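Local coordinates for putative lipoprotein (Clostridium perfringens ATCC 13124, PDB 4R7R), which is of unknown function but is a putative lipoprotein with an alpha-beta fold built on one antiparallel sheet, possibly lipid-binding, at residues A[23-28]-A[43-48]; A[68-73]-A[119-124]; A[81-86]-A[114-119]; A[89-94]-A[105-110]. All coordinates share one frame; numbering follows the deposited sequence.

Overall arrangement
Interaction 1 comes first along the chain. It closes a short loop between strand 24-29 and helix 45-52 and ends before the others begin. Interaction 2 then spans the longest separation, joining strand 70-75 to helix 116-125. Interaction 3 lies within that span and brings strand 80-85 to the start of the same helix; the two share F119. Interaction 4 sits within interaction 3 and pairs strand 90-95 with strand 103-106 as a hairpin. No loops cross. All four reach one antiparallel sheet. Interactions 1 to 3 set helices against it, while interaction 4 is a strand pairing within it. Interactions 1 and 4 do not touch; their centres are about 15 Å apart.

Interaction 1 of 4, residues A[23-28]-A[43-48]; sequences IKIRLL and VRIIDD
I25 reaches off its strand and lays CD1 against the side chain of I46, with CD1 3.5 Å from I46 CG1. The two isoleucines meet tip to tip. The same methyl also touches V43, 3.7 Å from its CG2, and comes near I45 at 4.0 Å from its CG2. One methyl thus meets three residues of 43-48. I25 holds CG1 beside its own backbone N (chi1 -61°), which sends this branch across to the helix. I23, just before the strand, adds its CD1, 3.8 Å from I46 CG1. The two side chains cross obliquely. The chi1 of I23 (65°) swings CG1 toward the helix and so carries CD1 onto I46. V43 lies beside them, and its CG1 is 4.2 Å from I23 CG1. R26, between I25 and L27 on the strand, forms salt bridges with D75 and E35. R44 points away from the strand and grips D48 side-on, with NE 2.6 Å from D48 OD2 and NH2 on D48 OD1. I45 turns its end to F119 and L116 of the last helix. No hydrogen bond joins 23-28 to 43-48, so the helix start is held to this strand by branched aliphatic packing, which depends on shape more than on direction.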
# COMPACT_ATOMS: atom_id res chain seq x y z
N ILE A 23 8.83 -6.53 -8.88
CA ILE A 23 8.84 -6.15 -7.47
C ILE A 23 8.88 -7.36 -6.52
O ILE A 23 8.44 -8.46 -6.86
CB ILE A 23 7.61 -5.26 -7.08
CG1 ILE A 23 6.28 -6.02 -7.24
CG2 ILE A 23 7.59 -3.97 -7.90
CD1 ILE A 23 5.10 -5.25 -6.68
N LYS A 24 9.44 -7.12 -5.34
CA LYS A 24 9.33 -8.05 -4.23
C LYS A 24 8.54 -7.37 -3.13
O LYS A 24 8.64 -6.16 -2.94
CB LYS A 24 10.72 -8.46 -3.73
CG LYS A 24 11.46 -9.39 -4.66
CD LYS A 24 12.90 -9.55 -4.21
CE LYS A 24 13.58 -10.69 -4.96
NZ LYS A 24 15.01 -10.84 -4.56
N ILE A 25 7.74 -8.15 -2.41
CA ILE A 25 6.95 -7.58 -1.34
C ILE A 25 7.26 -8.24 -0.01
O ILE A 25 7.41 -9.44 0.08
CB ILE A 25 5.45 -7.68 -1.62
CG1 ILE A 25 5.09 -6.92 -2.89
CG2 ILE A 25 4.66 -7.12 -0.45
CD1 ILE A 25 3.66 -7.15 -3.33
N ARG A 26 7.38 -7.41 1.02
CA ARG A 26 7.54 -7.90 2.37
C ARG A 26 6.40 -7.40 3.21
O ARG A 26 6.09 -6.22 3.17
CB ARG A 26 8.85 -7.42 2.96
CG ARG A 26 9.86 -8.50 3.11
CD ARG A 26 11.19 -7.92 3.52
NE ARG A 26 11.58 -6.77 2.71
CZ ARG A 26 11.78 -5.55 3.20
NH1 ARG A 26 11.61 -5.32 4.50
NH2 ARG A 26 12.14 -4.56 2.40
N LEU A 27 5.77 -8.30 3.95
CA LEU A 27 4.70 -7.94 4.87
C LEU A 27 5.20 -7.99 6.31
O LEU A 27 5.86 -8.95 6.72
CB LEU A 27 3.51 -8.88 4.71
CG LEU A 27 2.75 -8.90 3.39
CD1 LEU A 27 1.47 -9.71 3.54
CD2 LEU A 27 2.42 -7.49 2.96
N LEU A 28 4.88 -6.94 7.07
CA LEU A 28 5.17 -6.89 8.49
C LEU A 28 3.88 -6.78 9.33
O LEU A 28 3.11 -5.84 9.15
CB LEU A 28 6.10 -5.72 8.80
CG LEU A 28 6.52 -5.57 10.26
CD1 LEU A 28 7.40 -6.73 10.64
CD2 LEU A 28 7.23 -4.25 10.49
N VAL A 43 2.11 -11.63 -5.85
CA VAL A 43 2.74 -10.32 -5.92
C VAL A 43 2.00 -9.37 -6.87
O VAL A 43 2.13 -8.15 -6.75
CB VAL A 43 4.24 -10.48 -6.33
CG1 VAL A 43 4.53 -9.86 -7.71
CG2 VAL A 43 5.13 -9.90 -5.26
N ARG A 44 1.18 -9.91 -7.77
CA ARG A 44 0.47 -9.10 -8.76
C ARG A 44 -0.57 -8.18 -8.13
O ARG A 44 -1.17 -7.35 -8.83
CB ARG A 44 -0.21 -9.99 -9.81
CG ARG A 44 -1.21 -11.00 -9.27
CD ARG A 44 -2.01 -11.63 -10.41
NE ARG A 44 -2.92 -10.66 -11.03
CZ ARG A 44 -3.43 -10.77 -12.25
NH1 ARG A 44 -3.12 -11.81 -13.02
NH2 ARG A 44 -4.24 -9.82 -12.71
N ILE A 45 -0.75 -8.33 -6.81
CA ILE A 45 -1.70 -7.54 -6.04
C ILE A 45 -1.47 -6.05 -6.22
O ILE A 45 -2.43 -5.28 -6.29
CB ILE A 45 -1.64 -7.89 -4.50
CG1 ILE A 45 -2.69 -7.09 -3.72
CG2 ILE A 45 -0.23 -7.66 -3.92
CD1 ILE A 45 -4.13 -7.49 -4.02
N ILE A 46 -0.22 -5.62 -6.31
CA ILE A 46 0.08 -4.19 -6.36
C ILE A 46 -0.33 -3.62 -7.70
O ILE A 46 -1.02 -2.61 -7.77
CB ILE A 46 1.57 -3.89 -6.11
CG1 ILE A 46 1.99 -4.42 -4.74
CG2 ILE A 46 1.84 -2.38 -6.19
CD1 ILE A 46 0.95 -4.19 -3.63
N ASP A 47 0.10 -4.27 -8.77
CA ASP A 47 -0.31 -3.86 -10.09
C ASP A 47 -1.84 -3.79 -10.28
O ASP A 47 -2.37 -2.85 -10.89
CB ASP A 47 0.29 -4.80 -11.11
CG ASP A 47 0.26 -4.22 -12.48
OD1 ASP A 47 0.67 -3.04 -12.62
OD2 ASP A 47 -0.19 -4.93 -13.41
N ASP A 48 -2.54 -4.81 -9.76
CA ASP A 48 -3.98 -4.93 -9.91
C ASP A 48 -4.65 -3.82 -9.12
O ASP A 48 -5.65 -3.23 -9.55
CB ASP A 48 -4.46 -6.31 -9.44
CG ASP A 48 -4.04 -7.44 -10.39
OD1 ASP A 48 -3.65 -7.17 -11.55
OD2 ASP A 48 -4.12 -8.63 -9.97

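Interaction 2 of 4, residues A[68-73]-A[119-124]; sequences PLYKIF and FCQYVF
The helix of 119-124 passes over the strand of 70-73 almost at a right angle (81°), with the axes 10.2 Å apart and the CA atoms of Y70 and C120 nearest across the contact. Y70 buries the most surface. Its CG lies beside the backbone N (chi1 -59°), and the ring extends from the strand to the helix. C120 sets CB over one face of this ring, 3.6 Å from its centroid, in a CH-pi contact. C120 SG also contacts the ring, but obliquely, 4.5 Å from the centroid. The sulfur then reaches I72, whose CD1 is 3.9 Å away. It is thus placed between an aromatic and an aliphatic side chain. F124, one turn further along the helix, brings CE1 to 3.9 Å from Y70 CE1. The two ring planes are nearly parallel, 21° apart, yet slid so far that the rings barely overlap; their centroids are 5.8 Å apart. Q121 crosses the outer end of Y70 at about a right angle, with CG beside the hydroxyl. The hydroxyl makes no hydrogen bond to the helix segment. I72 also packs on L116 and on I25 and L27 of the neighbouring strand 24-29. L69 and Y70 both face I85, which makes a classic beta bulge where the strand begins. Such helix-on-sheet layering belongs to a two-layer alpha-beta fold.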
# COMPACT_ATOMS: atom_id res chain seq x y z
N PRO A 68 -0.38 1.32 12.09
CA PRO A 68 -1.03 0.46 11.11
C PRO A 68 -1.26 -0.94 11.65
O PRO A 68 -0.68 -1.33 12.67
CB PRO A 68 -0.02 0.42 9.95
CG PRO A 68 1.28 0.81 10.58
CD PRO A 68 0.91 1.82 11.60
N LEU A 69 -2.11 -1.69 10.97
CA LEU A 69 -2.26 -3.10 11.25
C LEU A 69 -1.07 -3.84 10.62
O LEU A 69 -0.46 -4.72 11.24
CB LEU A 69 -3.59 -3.60 10.69
CG LEU A 69 -4.81 -2.92 11.32
CD1 LEU A 69 -6.10 -3.46 10.73
CD2 LEU A 69 -4.82 -3.05 12.86
N TYR A 70 -0.74 -3.44 9.40
CA TYR A 70 0.30 -4.09 8.64
C TYR A 70 1.13 -3.07 7.88
O TYR A 70 0.66 -1.96 7.58
CB TYR A 70 -0.27 -5.08 7.62
CG TYR A 70 -1.11 -6.20 8.18
CD1 TYR A 70 -0.53 -7.30 8.80
CD2 TYR A 70 -2.50 -6.17 8.06
CE1 TYR A 70 -1.30 -8.34 9.30
CE2 TYR A 70 -3.28 -7.21 8.55
CZ TYR A 70 -2.67 -8.29 9.17
OH TYR A 70 -3.45 -9.31 9.66
N LYS A 71 2.33 -3.49 7.52
CA LYS A 71 3.22 -2.67 6.73
C LYS A 71 3.68 -3.50 5.53
O LYS A 71 4.18 -4.62 5.67
CB LYS A 71 4.40 -2.22 7.58
CG LYS A 71 4.87 -0.81 7.31
CD LYS A 71 5.94 -0.38 8.34
CE LYS A 71 6.39 1.04 8.07
NZ LYS A 71 5.35 2.02 8.44
N ILE A 72 3.47 -2.94 4.34
CA ILE A 72 3.89 -3.55 3.09
C ILE A 72 5.16 -2.86 2.52
O ILE A 72 5.15 -1.66 2.20
CB ILE A 72 2.74 -3.50 2.07
CG1 ILE A 72 1.50 -4.21 2.63
CG2 ILE A 72 3.18 -4.08 0.73
CD1 ILE A 72 0.27 -4.32 1.65
N PHE A 73 6.24 -3.62 2.41
CA PHE A 73 7.48 -3.11 1.81
C PHE A 73 7.59 -3.57 0.38
O PHE A 73 7.77 -4.76 0.11
CB PHE A 73 8.71 -3.55 2.61
CG PHE A 73 8.77 -2.92 3.96
CD1 PHE A 73 9.25 -1.63 4.12
CD2 PHE A 73 8.30 -3.60 5.08
CE1 PHE A 73 9.29 -1.03 5.36
CE2 PHE A 73 8.34 -3.00 6.33
CZ PHE A 73 8.83 -1.71 6.47
N PHE A 119 -6.09 -9.13 2.26
CA PHE A 119 -4.93 -9.68 1.57
C PHE A 119 -3.78 -10.03 2.54
O PHE A 119 -3.16 -11.09 2.44
CB PHE A 119 -4.40 -8.71 0.50
CG PHE A 119 -3.13 -9.18 -0.16
CD1 PHE A 119 -3.19 -10.13 -1.18
CD2 PHE A 119 -1.89 -8.72 0.27
CE1 PHE A 119 -2.03 -10.60 -1.78
CE2 PHE A 119 -0.72 -9.19 -0.31
CZ PHE A 119 -0.80 -10.13 -1.34
N CYS A 120 -3.49 -9.12 3.47
CA CYS A 120 -2.40 -9.34 4.40
C CYS A 120 -2.68 -10.51 5.33
O CYS A 120 -1.78 -11.31 5.62
CB CYS A 120 -2.11 -8.07 5.20
SG CYS A 120 -1.37 -6.74 4.20
N GLN A 121 -3.93 -10.64 5.79
CA GLN A 121 -4.29 -11.74 6.69
C GLN A 121 -4.14 -13.06 5.95
O GLN A 121 -3.72 -14.06 6.53
CB GLN A 121 -5.71 -11.59 7.23
CG GLN A 121 -5.83 -10.53 8.33
CD GLN A 121 -7.23 -10.40 8.89
OE1 GLN A 121 -7.89 -11.40 9.21
NE2 GLN A 121 -7.71 -9.16 9.00
N TYR A 122 -4.47 -13.03 4.67
CA TYR A 122 -4.39 -14.20 3.81
C TYR A 122 -2.94 -14.67 3.57
O TYR A 122 -2.67 -15.88 3.63
CB TYR A 122 -5.08 -13.91 2.47
CG TYR A 122 -4.56 -14.71 1.31
CD1 TYR A 122 -4.95 -16.03 1.11
CD2 TYR A 122 -3.68 -14.15 0.40
CE1 TYR A 122 -4.47 -16.76 0.05
CE2 TYR A 122 -3.20 -14.87 -0.67
CZ TYR A 122 -3.59 -16.17 -0.85
OH TYR A 122 -3.08 -16.87 -1.92
N VAL A 123 -2.02 -13.74 3.32
CA VAL A 123 -0.62 -14.13 3.09
C VAL A 123 -0.05 -14.81 4.33
O VAL A 123 0.61 -15.85 4.23
CB VAL A 123 0.28 -12.95 2.73
CG1 VAL A 123 1.74 -13.38 2.77
CG2 VAL A 123 -0.09 -12.40 1.36
N PHE A 124 -0.35 -14.24 5.50
CA PHE A 124 0.10 -14.80 6.77
C PHE A 124 -0.53 -16.16 7.09
O PHE A 124 0.13 -17.02 7.70
CB PHE A 124 -0.19 -13.82 7.91
CG PHE A 124 0.82 -12.73 8.03
CD1 PHE A 124 0.56 -11.46 7.54
CD2 PHE A 124 2.05 -12.97 8.61
CE1 PHE A 124 1.49 -10.44 7.64
CE2 PHE A 124 3.00 -11.96 8.71
CZ PHE A 124 2.72 -10.69 8.22

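Interaction 3 of 4, residues A[81-86]-A[114-119]; sequences YVIDIY and FKLEPF
I85 and L116 form the tight part of this contact. I85 CD1 lies 3.6 Å from L116 CD1 and equally close to L116 CB, and the two side chains cross at about a right angle. I85 bends at chi2 (-55°), which turns CD1 onto the leucine. Its other branch, CG2, stands anti to the backbone N and lies 3.9 Å from E117 CA, against the helix backbone. I83 adds a wider touch, with CG2 4.1 Å from L116 CD1. L116 thus rests on two isoleucines of strand 80-85 at the first turn of helix 116-125. K115 holds the N-cap position just before it. This is the layering of the fold: the helix covers the antiparallel sheet, and L116 also meets I72 of the neighbouring strand. On its far side L116 packs on I45 and L49 of helix 45-52. The E117 side is looser. Its chain runs out extended, with CG anti to the backbone N (chi1 -178°), and its CB is 4.0 Å from I85 CG2. E117 is partly exposed. E117 OE1 comes no nearer than 3.9 Å to Y86 O, and these two acceptors share no hydrogen bond. Y86 leaves the strand pointing away from 114-119, and its side chain packs on P65 and P68, while the carboxylate end of E117 lies against L69.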
# COMPACT_ATOMS: atom_id res chain seq x y z
N TYR A 81 9.16 1.39 -1.66
CA TYR A 81 7.98 2.12 -1.21
C TYR A 81 7.32 1.38 -0.06
O TYR A 81 7.51 0.17 0.15
CB TYR A 81 7.01 2.33 -2.38
CG TYR A 81 7.33 3.54 -3.26
CD1 TYR A 81 8.50 3.59 -4.01
CD2 TYR A 81 6.46 4.62 -3.33
CE1 TYR A 81 8.80 4.68 -4.80
CE2 TYR A 81 6.74 5.72 -4.13
CZ TYR A 81 7.91 5.75 -4.86
OH TYR A 81 8.20 6.84 -5.65
N VAL A 82 6.52 2.12 0.70
CA VAL A 82 5.88 1.58 1.87
C VAL A 82 4.38 1.83 1.76
O VAL A 82 3.95 2.91 1.36
CB VAL A 82 6.45 2.21 3.18
CG1 VAL A 82 5.66 1.79 4.38
CG2 VAL A 82 7.92 1.84 3.35
N ILE A 83 3.58 0.81 2.08
CA ILE A 83 2.15 1.01 2.25
C ILE A 83 1.76 0.62 3.68
O ILE A 83 1.98 -0.53 4.10
CB ILE A 83 1.32 0.18 1.25
CG1 ILE A 83 1.82 0.37 -0.18
CG2 ILE A 83 -0.16 0.57 1.35
CD1 ILE A 83 1.13 -0.52 -1.18
N ASP A 84 1.20 1.57 4.42
CA ASP A 84 0.72 1.25 5.76
C ASP A 84 -0.76 0.87 5.67
O ASP A 84 -1.54 1.57 5.04
CB ASP A 84 0.93 2.44 6.71
CG ASP A 84 2.41 2.70 7.02
OD1 ASP A 84 3.21 1.73 6.98
OD2 ASP A 84 2.78 3.87 7.30
N ILE A 85 -1.13 -0.26 6.28
CA ILE A 85 -2.53 -0.71 6.24
C ILE A 85 -3.27 -0.42 7.56
O ILE A 85 -2.91 -0.95 8.62
CB ILE A 85 -2.60 -2.22 5.93
CG1 ILE A 85 -1.76 -2.56 4.69
CG2 ILE A 85 -4.05 -2.66 5.77
CD1 ILE A 85 -2.13 -1.74 3.49
N TYR A 86 -4.32 0.40 7.49
CA TYR A 86 -5.17 0.67 8.66
C TYR A 86 -6.55 0.03 8.54
O TYR A 86 -6.82 -0.75 7.61
CB TYR A 86 -5.33 2.18 8.87
CG TYR A 86 -4.02 2.88 9.06
CD1 TYR A 86 -3.51 3.11 10.34
CD2 TYR A 86 -3.27 3.28 7.97
CE1 TYR A 86 -2.30 3.73 10.52
CE2 TYR A 86 -2.06 3.90 8.14
CZ TYR A 86 -1.58 4.13 9.42
OH TYR A 86 -0.37 4.76 9.56
N PHE A 114 -8.69 -6.93 -4.44
CA PHE A 114 -7.53 -6.08 -4.20
C PHE A 114 -7.59 -5.31 -2.87
O PHE A 114 -6.77 -4.43 -2.65
CB PHE A 114 -7.36 -5.08 -5.36
CG PHE A 114 -7.59 -5.69 -6.73
CD1 PHE A 114 -7.18 -6.99 -7.02
CD2 PHE A 114 -8.25 -4.96 -7.72
CE1 PHE A 114 -7.42 -7.55 -8.28
CE2 PHE A 114 -8.49 -5.51 -8.98
CZ PHE A 114 -8.07 -6.81 -9.26
N LYS A 115 -8.53 -5.63 -1.98
CA LYS A 115 -8.51 -5.01 -0.65
C LYS A 115 -7.27 -5.49 0.12
O LYS A 115 -6.98 -6.68 0.15
CB LYS A 115 -9.77 -5.35 0.15
CG LYS A 115 -11.08 -4.88 -0.45
CD LYS A 115 -11.28 -3.38 -0.30
CE LYS A 115 -12.76 -3.01 -0.45
NZ LYS A 115 -13.57 -3.21 0.80
N LEU A 116 -6.54 -4.58 0.75
CA LEU A 116 -5.23 -4.92 1.32
C LEU A 116 -5.26 -5.55 2.71
O LEU A 116 -4.44 -6.43 2.99
CB LEU A 116 -4.34 -3.68 1.34
CG LEU A 116 -3.88 -3.29 -0.07
CD1 LEU A 116 -2.82 -2.18 -0.03
CD2 LEU A 116 -3.39 -4.52 -0.85
N GLU A 117 -6.14 -5.10 3.60
CA GLU A 117 -6.23 -5.74 4.92
C GLU A 117 -6.58 -7.25 4.83
O GLU A 117 -5.93 -8.07 5.50
CB GLU A 117 -7.23 -5.01 5.84
CG GLU A 117 -7.29 -5.63 7.25
CD GLU A 117 -8.35 -5.01 8.19
OE1 GLU A 117 -9.02 -4.00 7.82
OE2 GLU A 117 -8.51 -5.54 9.31
N PRO A 118 -7.59 -7.64 4.02
CA PRO A 118 -7.83 -9.09 3.97
C PRO A 118 -6.75 -9.83 3.18
O PRO A 118 -6.52 -11.02 3.42
CB PRO A 118 -9.19 -9.22 3.29
CG PRO A 118 -9.34 -7.97 2.51
CD PRO A 118 -8.65 -6.89 3.30
N PHE A 119 -6.09 -9.13 2.26
CA PHE A 119 -4.93 -9.68 1.57
C PHE A 119 -3.78 -10.03 2.54
O PHE A 119 -3.16 -11.09 2.44
CB PHE A 119 -4.40 -8.71 0.50
CG PHE A 119 -3.13 -9.18 -0.16
CD1 PHE A 119 -3.19 -10.13 -1.18
CD2 PHE A 119 -1.89 -8.72 0.27
CE1 PHE A 119 -2.03 -10.60 -1.78
CE2 PHE A 119 -0.72 -9.19 -0.31
CZ PHE A 119 -0.80 -10.13 -1.34

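Interaction 4 of 4, residues A[89-94]-A[105-110]; sequences DLITLY and LSLKDI
I91 places CG1 between its backbone N and carbonyl carbon (chi1 73°), while L105 holds CG beside its own N. These torsions bring I91 CG1 to 3.9 Å from L105 CD1, on the same face of the sheet. I91 CG2 meets L107 CD1 at 3.8 Å, and these two side chains cross at about a right angle. L93 adds its CB at 4.3 Å from L105 CD1. The backbones make a beta hairpin of strands 90-95 and 103-106. I91 and L105 are its antiparallel hydrogen-bonded pair: I91 N gives to L105 O (3.0 Å, 168° at the hydrogen), and L105 N returns a nearly straight bond to I91 O. L90 and S106 form the adjacent non-hydrogen-bonded pair, with their CB atoms on the other face. Beyond them L107 N bonds to D89 O at 2.8 Å, with a more bent angle of 139°. L107 CB packs against D89 CB as the second strand ends. On the face of I91 and L105, I91 also packs on I83 and I85 of strand 80-85. The D89 carboxylate turns to K115, with which OD2 forms a salt bridge. K108 lies alongside, but its NZ is 4.9 Å from D89 OD2.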
# COMPACT_ATOMS: atom_id res chain seq x y z
N ASP A 89 -10.28 0.15 5.39
CA ASP A 89 -9.77 0.22 4.03
C ASP A 89 -8.99 1.51 3.76
O ASP A 89 -8.78 1.90 2.61
CB ASP A 89 -10.90 0.05 3.01
CG ASP A 89 -11.39 -1.37 2.93
OD1 ASP A 89 -10.55 -2.27 3.12
OD2 ASP A 89 -12.60 -1.60 2.68
N LEU A 90 -8.56 2.15 4.84
CA LEU A 90 -7.64 3.28 4.76
C LEU A 90 -6.19 2.79 4.66
O LEU A 90 -5.77 1.91 5.40
CB LEU A 90 -7.82 4.19 5.98
CG LEU A 90 -6.85 5.36 6.25
CD1 LEU A 90 -6.95 6.46 5.17
CD2 LEU A 90 -7.06 5.95 7.65
N ILE A 91 -5.42 3.37 3.74
CA ILE A 91 -4.00 3.05 3.64
C ILE A 91 -3.21 4.34 3.40
O ILE A 91 -3.78 5.36 3.03
CB ILE A 91 -3.70 2.06 2.48
CG1 ILE A 91 -3.83 2.76 1.13
CG2 ILE A 91 -4.62 0.84 2.52
CD1 ILE A 91 -3.26 1.95 0.00
N THR A 92 -1.90 4.30 3.66
CA THR A 92 -1.01 5.39 3.27
C THR A 92 0.10 4.79 2.43
O THR A 92 0.39 3.59 2.53
CB THR A 92 -0.40 6.15 4.47
OG1 THR A 92 0.43 5.27 5.24
CG2 THR A 92 -1.49 6.77 5.34
N LEU A 93 0.74 5.62 1.62
CA LEU A 93 1.68 5.16 0.62
C LEU A 93 2.75 6.24 0.44
O LEU A 93 2.43 7.43 0.23
CB LEU A 93 0.96 4.86 -0.70
CG LEU A 93 1.68 4.06 -1.80
CD1 LEU A 93 0.65 3.49 -2.78
CD2 LEU A 93 2.71 4.91 -2.55
N TYR A 94 4.02 5.83 0.51
CA TYR A 94 5.12 6.78 0.47
C TYR A 94 6.45 6.08 0.21
O TYR A 94 6.57 4.87 0.46
CB TYR A 94 5.16 7.58 1.77
CG TYR A 94 5.23 6.76 3.04
CD1 TYR A 94 6.45 6.50 3.66
CD2 TYR A 94 4.07 6.25 3.64
CE1 TYR A 94 6.53 5.75 4.83
CE2 TYR A 94 4.13 5.51 4.80
CZ TYR A 94 5.36 5.26 5.40
OH TYR A 94 5.44 4.53 6.57
N LEU A 105 -5.24 7.07 0.81
CA LEU A 105 -6.27 6.49 -0.03
C LEU A 105 -7.31 5.78 0.82
O LEU A 105 -6.97 5.14 1.81
CB LEU A 105 -5.67 5.51 -1.04
CG LEU A 105 -4.46 5.87 -1.90
CD1 LEU A 105 -3.16 5.82 -1.13
CD2 LEU A 105 -4.37 4.91 -3.07
N SER A 106 -8.58 5.91 0.43
CA SER A 106 -9.64 5.03 0.90
C SER A 106 -9.93 4.00 -0.18
O SER A 106 -10.04 4.35 -1.36
CB SER A 106 -10.90 5.81 1.25
OG SER A 106 -11.97 4.93 1.57
N LEU A 107 -10.06 2.73 0.21
CA LEU A 107 -10.21 1.63 -0.74
C LEU A 107 -11.58 0.99 -0.70
O LEU A 107 -11.71 -0.16 -1.08
CB LEU A 107 -9.16 0.54 -0.48
CG LEU A 107 -7.71 0.98 -0.55
CD1 LEU A 107 -6.74 -0.21 -0.43
CD2 LEU A 107 -7.48 1.75 -1.83
N LYS A 108 -12.59 1.71 -0.25
CA LYS A 108 -13.90 1.10 -0.12
C LYS A 108 -14.53 0.69 -1.47
O LYS A 108 -15.19 -0.36 -1.56
CB LYS A 108 -14.84 2.04 0.64
CG LYS A 108 -14.65 1.95 2.14
CD LYS A 108 -14.81 3.29 2.82
CE LYS A 108 -14.43 3.19 4.29
NZ LYS A 108 -15.07 2.00 4.94
N ASP A 109 -14.30 1.48 -2.52
CA ASP A 109 -14.96 1.18 -3.80
C ASP A 109 -14.17 0.23 -4.72
O ASP A 109 -14.67 -0.17 -5.77
CB ASP A 109 -15.29 2.48 -4.56
CG ASP A 109 -14.06 3.33 -4.88
OD1 ASP A 109 -14.22 4.46 -5.39
OD2 ASP A 109 -12.92 2.87 -4.62
N ILE A 110 -12.94 -0.14 -4.36
CA ILE A 110 -12.14 -0.94 -5.28
C ILE A 110 -12.57 -2.40 -5.23
O ILE A 110 -13.22 -2.82 -4.27
CB ILE A 110 -10.63 -0.84 -4.97
CG1 ILE A 110 -10.30 -1.60 -3.71
CG2 ILE A 110 -10.16 0.62 -4.94
CD1 ILE A 110 -8.93 -2.15 -3.74